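Local coordinates for protein cyanophycinase-like exopeptidase (actinobacterium SCGC AAA027-L06, PDB 6NQC) that probably hydrolyses peptide bonds as a serine exopeptidase of family S51, related to the cyanophycinases, at residues S212-I217 against H241-L246; S161-N166 against L208-I213. All blocks are in the same frame, centred on the assembly; numbering follows the deposited sequence.

Contact 1: S212-I217 against H241-L246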
ATOM      1  N   SER A 212      -1.009  -0.404  17.982  1.00 16.68           N
ATOM      2  CA  SER A 212      -2.320  -0.676  18.569  1.00 16.20           C
ATOM      3  C   SER A 212      -2.700  -2.071  18.084  1.00 19.97           C
ATOM      4  O   SER A 212      -2.422  -3.057  18.762  1.00 16.80           O
ATOM      5  CB  SER A 212      -3.350   0.380  18.183  1.00 22.36           C
ATOM      6  OG  SER A 212      -2.911   1.672  18.598  1.00 19.53           O
ATOM      7  N   ILE A 213      -3.276  -2.160  16.864  1.00 17.06           N
ATOM      8  CA  ILE A 213      -3.627  -3.416  16.225  1.00 19.69           C
ATOM      9  C   ILE A 213      -2.530  -3.783  15.233  1.00 13.09           C
ATOM     10  O   ILE A 213      -2.088  -2.948  14.412  1.00 14.57           O
ATOM     11  CB  ILE A 213      -4.996  -3.343  15.517  1.00 18.06           C
ATOM     12  CG1 ILE A 213      -6.108  -3.116  16.521  1.00 24.11           C
ATOM     13  CG2 ILE A 213      -5.197  -4.624  14.652  1.00 22.38           C
ATOM     14  CD1 ILE A 213      -7.408  -2.743  15.896  1.00 27.50           C
ATOM     15  N   LEU A 214      -2.075  -5.020  15.320  1.00 13.04           N
ATOM     16  CA  LEU A 214      -1.010  -5.544  14.477  1.00 14.77           C
ATOM     17  C   LEU A 214      -1.566  -6.724  13.709  1.00 16.77           C
ATOM     18  O   LEU A 214      -2.116  -7.663  14.314  1.00 15.32           O
ATOM     19  CB  LEU A 214       0.192  -5.997  15.310  1.00 18.76           C
ATOM     20  CG  LEU A 214       1.345  -6.616  14.542  1.00 12.98           C
ATOM     21  CD1 LEU A 214       1.979  -5.529  13.625  1.00 16.05           C
ATOM     22  CD2 LEU A 214       2.409  -7.207  15.445  1.00 20.09           C
ATOM     23  N   ILE A 215      -1.374  -6.714  12.386  1.00 15.93           N
ATOM     24  CA  ILE A 215      -1.886  -7.804  11.568  1.00 16.03           C
ATOM     25  C   ILE A 215      -0.785  -8.295  10.661  1.00 14.58           C
ATOM     26  O   ILE A 215       0.129  -7.543  10.279  1.00 16.03           O
ATOM     27  CB  ILE A 215      -3.111  -7.403  10.709  1.00 17.52           C
ATOM     28  CG1 ILE A 215      -2.750  -6.373   9.640  1.00 16.03           C
ATOM     29  CG2 ILE A 215      -4.166  -6.849  11.635  1.00 14.22           C
ATOM     30  CD1 ILE A 215      -3.901  -6.065   8.665  1.00 18.97           C
ATOM     31  N   GLY A 216      -0.901  -9.554  10.270  1.00 14.67           N
ATOM     32  CA  GLY A 216      -0.044 -10.132   9.258  1.00 16.47           C
ATOM     33  C   GLY A 216      -0.864 -10.473   8.030  1.00 19.51           C
ATOM     34  O   GLY A 216      -1.999 -10.945   8.143  1.00 18.47           O
ATOM     35  N   ILE A 217      -0.282 -10.235   6.862  1.00 15.32           N
ATOM     36  CA  ILE A 217      -0.920 -10.547   5.582  1.00 14.51           C
ATOM     37  C   ILE A 217       0.022 -11.475   4.832  1.00 15.79           C
ATOM     38  O   ILE A 217       1.176 -11.114   4.564  1.00 15.47           O
ATOM     39  CB  ILE A 217      -1.227  -9.280   4.774  1.00 16.40           C
ATOM     40  CG1 ILE A 217      -2.148  -8.358   5.607  1.00 18.03           C
ATOM     41  CG2 ILE A 217      -1.915  -9.642   3.447  1.00 14.24           C
ATOM     42  CD1 ILE A 217      -2.464  -7.016   4.901  1.00 16.29           C
ATOM     43  N   HIS A 241      -3.722 -12.544   9.431  1.00 17.59           N
ATOM     44  CA  HIS A 241      -3.559 -12.932  10.821  1.00 18.91           C
ATOM     45  C   HIS A 241      -3.712 -11.726  11.727  1.00 17.39           C
ATOM     46  O   HIS A 241      -3.010 -10.718  11.569  1.00 18.57           O
ATOM     47  CB  HIS A 241      -2.192 -13.579  11.003  1.00 20.50           C
ATOM     48  CG  HIS A 241      -1.889 -14.595   9.962  1.00 26.01           C
ATOM     49  ND1 HIS A 241      -2.040 -15.950  10.179  1.00 22.00           N
ATOM     50  CD2 HIS A 241      -1.481 -14.462   8.677  1.00 21.92           C
ATOM     51  CE1 HIS A 241      -1.720 -16.610   9.082  1.00 27.93           C
ATOM     52  NE2 HIS A 241      -1.374 -15.732   8.157  1.00 27.07           N
ATOM     53  N   ILE A 242      -4.661 -11.821  12.652  1.00 19.78           N
ATOM     54  CA  ILE A 242      -4.790 -10.815  13.705  1.00 20.09           C
ATOM     55  C   ILE A 242      -3.821 -11.180  14.814  1.00 19.01           C
ATOM     56  O   ILE A 242      -3.957 -12.224  15.447  1.00 17.64           O
ATOM     57  CB  ILE A 242      -6.229 -10.741  14.220  1.00 18.58           C
ATOM     58  CG1 ILE A 242      -7.195 -10.635  13.050  1.00 18.61           C
ATOM     59  CG2 ILE A 242      -6.392  -9.575  15.195  1.00 17.97           C
ATOM     60  CD1 ILE A 242      -6.780  -9.608  11.978  1.00 22.94           C
ATOM     61  N   LEU A 243      -2.845 -10.309  15.076  1.00 14.51           N
ATOM     62  CA  LEU A 243      -1.747 -10.681  15.967  1.00 19.77           C
ATOM     63  C   LEU A 243      -1.788 -10.007  17.330  1.00 25.57           C
ATOM     64  O   LEU A 243      -1.467 -10.654  18.330  1.00 18.57           O
ATOM     65  CB  LEU A 243      -0.391 -10.357  15.314  1.00 21.18           C
ATOM     66  CG  LEU A 243      -0.164 -11.022  13.957  1.00 16.28           C
ATOM     67  CD1 LEU A 243       1.126 -10.571  13.365  1.00 17.60           C
ATOM     68  CD2 LEU A 243      -0.180 -12.532  14.087  1.00 23.32           C
ATOM     69  N   LYS A 244      -2.149  -8.730  17.386  1.00 16.81           N
ATOM     70  CA  LYS A 244      -2.097  -7.949  18.617  1.00 21.83           C
ATOM     71  C   LYS A 244      -3.145  -6.856  18.532  1.00 19.88           C
ATOM     72  O   LYS A 244      -3.443  -6.352  17.442  1.00 18.30           O
ATOM     73  CB  LYS A 244      -0.703  -7.342  18.835  1.00 24.36           C
ATOM     74  CG  LYS A 244      -0.593  -6.577  20.112  1.00 50.96           C
ATOM     75  CD  LYS A 244       0.846  -6.324  20.482  1.00 57.16           C
ATOM     76  CE  LYS A 244       1.274  -4.944  20.049  1.00 53.00           C
ATOM     77  NZ  LYS A 244       2.567  -4.992  19.358  1.00 65.71           N
ATOM     78  N   GLY A 245      -3.682  -6.476  19.711  1.00 18.32           N
ATOM     79  CA  GLY A 245      -4.682  -5.443  19.848  1.00 17.86           C
ATOM     80  C   GLY A 245      -6.109  -5.912  19.639  1.00 19.45           C
ATOM     81  O   GLY A 245      -7.040  -5.148  19.921  1.00 17.42           O
ATOM     82  N   LEU A 246      -6.300  -7.119  19.129  1.00 20.58           N
ATOM     83  CA  LEU A 246      -7.558  -7.836  19.039  1.00 17.02           C
ATOM     84  C   LEU A 246      -7.253  -9.318  19.226  1.00 17.25           C
ATOM     85  O   LEU A 246      -6.106  -9.751  19.064  1.00 17.28           O
ATOM     86  CB  LEU A 246      -8.233  -7.586  17.693  1.00 14.70           C
ATOM     87  CG  LEU A 246      -8.803  -6.188  17.522  1.00 17.86           C
ATOM     88  CD1 LEU A 246      -9.271  -6.050  16.049  1.00 25.22           C
ATOM     89  CD2 LEU A 246      -9.942  -5.920  18.450  1.00 16.83           C
TER
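Five backbone hydrogen bonds join Leu214 and Gly216 of the strand 213-217 to His241, Leu243 and Lys244 of the antiparallel strand 240-244. Gly216 and His241 form a regular hydrogen-bonded pair, with Gly216 N to His241 O and His241 N to Gly216 O both at 2.7 Å. At Leu214 the regularity breaks: its carbonyl oxygen is gripped twice. Leu243 N comes in nearly along the C=O axis at 2.8 Å from Leu214 O, while Lys244 N, in the carbonyl plane and on a lone pair, makes a longer bond. Leu214 N returns a bond to Lys244 O.

Apolar contacts flank this ladder on both faces. On one, Ile215 CG2 meets Ile242 CD1 at 3.8 Å; Ile215 CG1 sits between its backbone N and carbonyl carbon (chi1 66°), turning the longer branch away from the partner strand. Ile213 CD1 likewise touches Leu246 CD1 at 3.8 Å. On the other face, Leu214 CB lies 3.9 Å from Lys244 CB, and Leu243 CD1 reaches over Leu214 CG and the backbone of Gly216.

The polar ends turn to residues near these strands: His241 NE2 bonds Asp218, and Lys244 NZ forms a salt bridge with Asp211. Two consecutive residues, Leu243 and Lys244, thus face the single residue Leu214, which defines a classic beta bulge within a four-stranded mixed sheet.

Contact 2: S161-N166 against L208-I213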
ATOM      1  N   SER A 161       1.194   2.915   7.976  0.60 15.87           N
ATOM      2  CA  SER A 161       1.065   3.073   9.418  0.60 16.44           C
ATOM      3  C   SER A 161       1.811   4.326   9.885  0.60 17.46           C
ATOM      4  O   SER A 161       2.456   5.040   9.103  0.60 15.88           O
ATOM      5  CB  SER A 161       1.647   1.859  10.143  0.60 16.45           C
ATOM      6  OG  SER A 161       0.876   0.702   9.914  0.60 16.53           O
ATOM      7  N   THR A 162       1.747   4.569  11.199  1.00 17.16           N
ATOM      8  CA  THR A 162       2.449   5.719  11.762  1.00 18.07           C
ATOM      9  C   THR A 162       3.953   5.464  11.829  1.00 16.51           C
ATOM     10  O   THR A 162       4.738   6.406  11.729  1.00 14.37           O
ATOM     11  CB  THR A 162       1.949   6.058  13.191  1.00 13.10           C
ATOM     12  OG1 THR A 162       2.144   4.919  14.058  1.00 15.25           O
ATOM     13  CG2 THR A 162       0.501   6.487  13.175  1.00 19.14           C
ATOM     14  N   HIS A 163       4.364   4.199  11.960  1.00 14.88           N
ATOM     15  CA  HIS A 163       5.756   3.836  12.172  1.00 14.24           C
ATOM     16  C   HIS A 163       6.125   2.576  11.411  1.00 15.80           C
ATOM     17  O   HIS A 163       5.295   1.679  11.218  1.00 15.28           O
ATOM     18  CB  HIS A 163       6.047   3.641  13.655  1.00 16.15           C
ATOM     19  CG  HIS A 163       5.816   4.886  14.447  1.00 18.15           C
ATOM     20  ND1 HIS A 163       4.563   5.264  14.855  1.00 20.29           N
ATOM     21  CD2 HIS A 163       6.657   5.883  14.812  1.00 24.34           C
ATOM     22  CE1 HIS A 163       4.651   6.422  15.485  1.00 22.72           C
ATOM     23  NE2 HIS A 163       5.907   6.822  15.460  1.00 24.87           N
ATOM     24  N   VAL A 164       7.396   2.512  11.024  1.00 16.91           N
ATOM     25  CA  VAL A 164       7.940   1.398  10.250  1.00 12.78           C
ATOM     26  C   VAL A 164       9.065   0.782  11.071  1.00 16.86           C
ATOM     27  O   VAL A 164      10.034   1.483  11.384  1.00 15.59           O
ATOM     28  CB  VAL A 164       8.461   1.843   8.876  1.00 15.55           C
ATOM     29  CG1 VAL A 164       9.046   0.672   8.160  1.00 17.01           C
ATOM     30  CG2 VAL A 164       7.303   2.518   8.061  1.00 20.09           C
ATOM     31  N   PRO A 165       8.997  -0.512  11.420  1.00 16.21           N
ATOM     32  CA  PRO A 165      10.029  -1.098  12.302  1.00 15.78           C
ATOM     33  C   PRO A 165      11.376  -1.153  11.612  1.00 18.02           C
ATOM     34  O   PRO A 165      11.464  -1.435  10.420  1.00 18.28           O
ATOM     35  CB  PRO A 165       9.524  -2.514  12.552  1.00 18.35           C
ATOM     36  CG  PRO A 165       8.651  -2.793  11.315  1.00 14.07           C
ATOM     37  CD  PRO A 165       8.005  -1.515  10.998  1.00 13.34           C
ATOM     38  N   ASN A 166      12.422  -0.889  12.378  1.00 16.92           N
ATOM     39  CA  ASN A 166      13.798  -0.964  11.887  1.00 23.47           C
ATOM     40  C   ASN A 166      14.550  -2.069  12.617  1.00 26.21           C
ATOM     41  O   ASN A 166      15.007  -1.873  13.759  1.00 19.62           O
ATOM     42  CB  ASN A 166      14.523   0.373  12.041  1.00 23.78           C
ATOM     43  CG  ASN A 166      15.813   0.432  11.228  1.00 31.97           C
ATOM     44  OD1 ASN A 166      16.484  -0.584  11.039  1.00 34.65           O
ATOM     45  ND2 ASN A 166      16.164   1.620  10.753  1.00 31.13           N
ATOM     46  N   LEU A 208       6.202  -3.110  18.338  1.00 16.84           N
ATOM     47  CA  LEU A 208       6.643  -1.739  18.435  1.00 16.70           C
ATOM     48  C   LEU A 208       5.863  -1.018  19.513  1.00 21.58           C
ATOM     49  O   LEU A 208       4.659  -1.282  19.704  1.00 19.87           O
ATOM     50  CB  LEU A 208       6.484  -0.958  17.125  1.00 16.20           C
ATOM     51  CG  LEU A 208       7.302  -1.508  15.946  1.00 19.37           C
ATOM     52  CD1 LEU A 208       6.979  -0.653  14.676  1.00 22.05           C
ATOM     53  CD2 LEU A 208       8.789  -1.456  16.196  1.00 17.06           C
ATOM     54  N   PRO A 209       6.503  -0.065  20.203  1.00 16.47           N
ATOM     55  CA  PRO A 209       5.824   0.637  21.309  1.00 21.45           C
ATOM     56  C   PRO A 209       4.720   1.554  20.835  1.00 22.82           C
ATOM     57  O   PRO A 209       3.948   2.036  21.663  1.00 23.25           O
ATOM     58  CB  PRO A 209       6.948   1.452  21.957  1.00 23.29           C
ATOM     59  CG  PRO A 209       7.922   1.713  20.816  1.00 19.66           C
ATOM     60  CD  PRO A 209       7.858   0.468  19.937  1.00 20.48           C
ATOM     61  N   THR A 210       4.639   1.814  19.525  1.00 19.14           N
ATOM     62  CA  THR A 210       3.611   2.654  18.935  1.00 15.29           C
ATOM     63  C   THR A 210       2.420   1.859  18.406  1.00 15.30           C
ATOM     64  O   THR A 210       1.473   2.458  17.892  1.00 19.41           O
ATOM     65  CB  THR A 210       4.241   3.491  17.820  1.00 21.09           C
ATOM     66  OG1 THR A 210       4.953   2.624  16.914  1.00 18.20           O
ATOM     67  CG2 THR A 210       5.239   4.504  18.419  1.00 20.78           C
ATOM     68  N   ASP A 211       2.428   0.535  18.567  1.00 18.63           N
ATOM     69  CA  ASP A 211       1.399  -0.319  17.996  1.00 21.49           C
ATOM     70  C   ASP A 211       0.062  -0.178  18.724  1.00 22.36           C
ATOM     71  O   ASP A 211      -0.009   0.103  19.925  1.00 20.66           O
ATOM     72  CB  ASP A 211       1.805  -1.798  18.077  1.00 15.72           C
ATOM     73  CG  ASP A 211       2.757  -2.227  16.980  1.00 18.42           C
ATOM     74  OD1 ASP A 211       2.862  -1.559  15.924  1.00 17.00           O
ATOM     75  OD2 ASP A 211       3.438  -3.267  17.209  1.00 18.18           O
ATOM     76  N   SER A 212      -1.009  -0.404  17.982  1.00 16.68           N
ATOM     77  CA  SER A 212      -2.320  -0.676  18.569  1.00 16.20           C
ATOM     78  C   SER A 212      -2.700  -2.071  18.084  1.00 19.97           C
ATOM     79  O   SER A 212      -2.422  -3.057  18.762  1.00 16.80           O
ATOM     80  CB  SER A 212      -3.350   0.380  18.183  1.00 22.36           C
ATOM     81  OG  SER A 212      -2.911   1.672  18.598  1.00 19.53           O
ATOM     82  N   ILE A 213      -3.276  -2.160  16.864  1.00 17.06           N
ATOM     83  CA  ILE A 213      -3.627  -3.416  16.225  1.00 19.69           C
ATOM     84  C   ILE A 213      -2.530  -3.783  15.233  1.00 13.09           C
ATOM     85  O   ILE A 213      -2.088  -2.948  14.412  1.00 14.57           O
ATOM     86  CB  ILE A 213      -4.996  -3.343  15.517  1.00 18.06           C
ATOM     87  CG1 ILE A 213      -6.108  -3.116  16.521  1.00 24.11           C
ATOM     88  CG2 ILE A 213      -5.197  -4.624  14.652  1.00 22.38           C
ATOM     89  CD1 ILE A 213      -7.408  -2.743  15.896  1.00 27.50           C
TER
HETATM   90  O   HOH W   1       0.931   5.476  16.713  1.00 34.79           O
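Thr162 OG1 is held by two partners beside the meeting of His163 with Thr210: the ring nitrogen His163 ND1, 2.6 Å from Thr162 OG1, and a water 3.0 Å from the same hydroxyl oxygen. That water also donates a hydrogen bond to Thr210 O, so it bridges the two segments. The short bond to ND1 restrains the rotation of the imidazole.

Thr210 lies over one face of this ring. Its methyl CG2 makes a CH-pi contact 3.7 Å from the His163 ring centroid, 15° off the normal, and CB packs over the same face. With Thr210 OG1 between the backbone N and the carbonyl carbon (chi1 52°), the hydroxyl stands above the plane, outside the CG-ND1 bond, and the methyl over CE1, toward the rim of the ring.

Farther along, Pro165 CB rests 3.8 Å from Leu208 CD1, and both methyls of Leu208 lie against the same face of the proline ring, the two side chains crossing at about a right angle. Leu208 N donates to Asp211 OD2 at 3.0 Å, meeting that oxygen from above the carboxylate plane. This bond braces a type I beta turn, Leu208 to Asp211, closed by Asp211 N to Leu208 O, which packs on the short strand 163-164.

In the fold
The two contacts meet at Ser212 and Ile213, where the turn of contact 2 leads through Ser212 into the strand 213-217 of contact 1. Their centres lie about 11 Å apart, on the same side of the chain's centre. Along the chain the order is 161-166, then helix 199-205, the turn, strand 213-217 and finally 241-246. A salt bridge from Lys244 NZ to Asp211 OD2, 2.9 Å long, ties the bulged strand to the turn. Strand 184-187 lies beside both contacts: it pairs in parallel with 213-217, and its Arg185 touches Pro165 and Leu208. Contact 1 lies within the four-stranded sheet, and contact 2 packs the loop leading into it against the two-stranded sheet of 163-164 and 175-176.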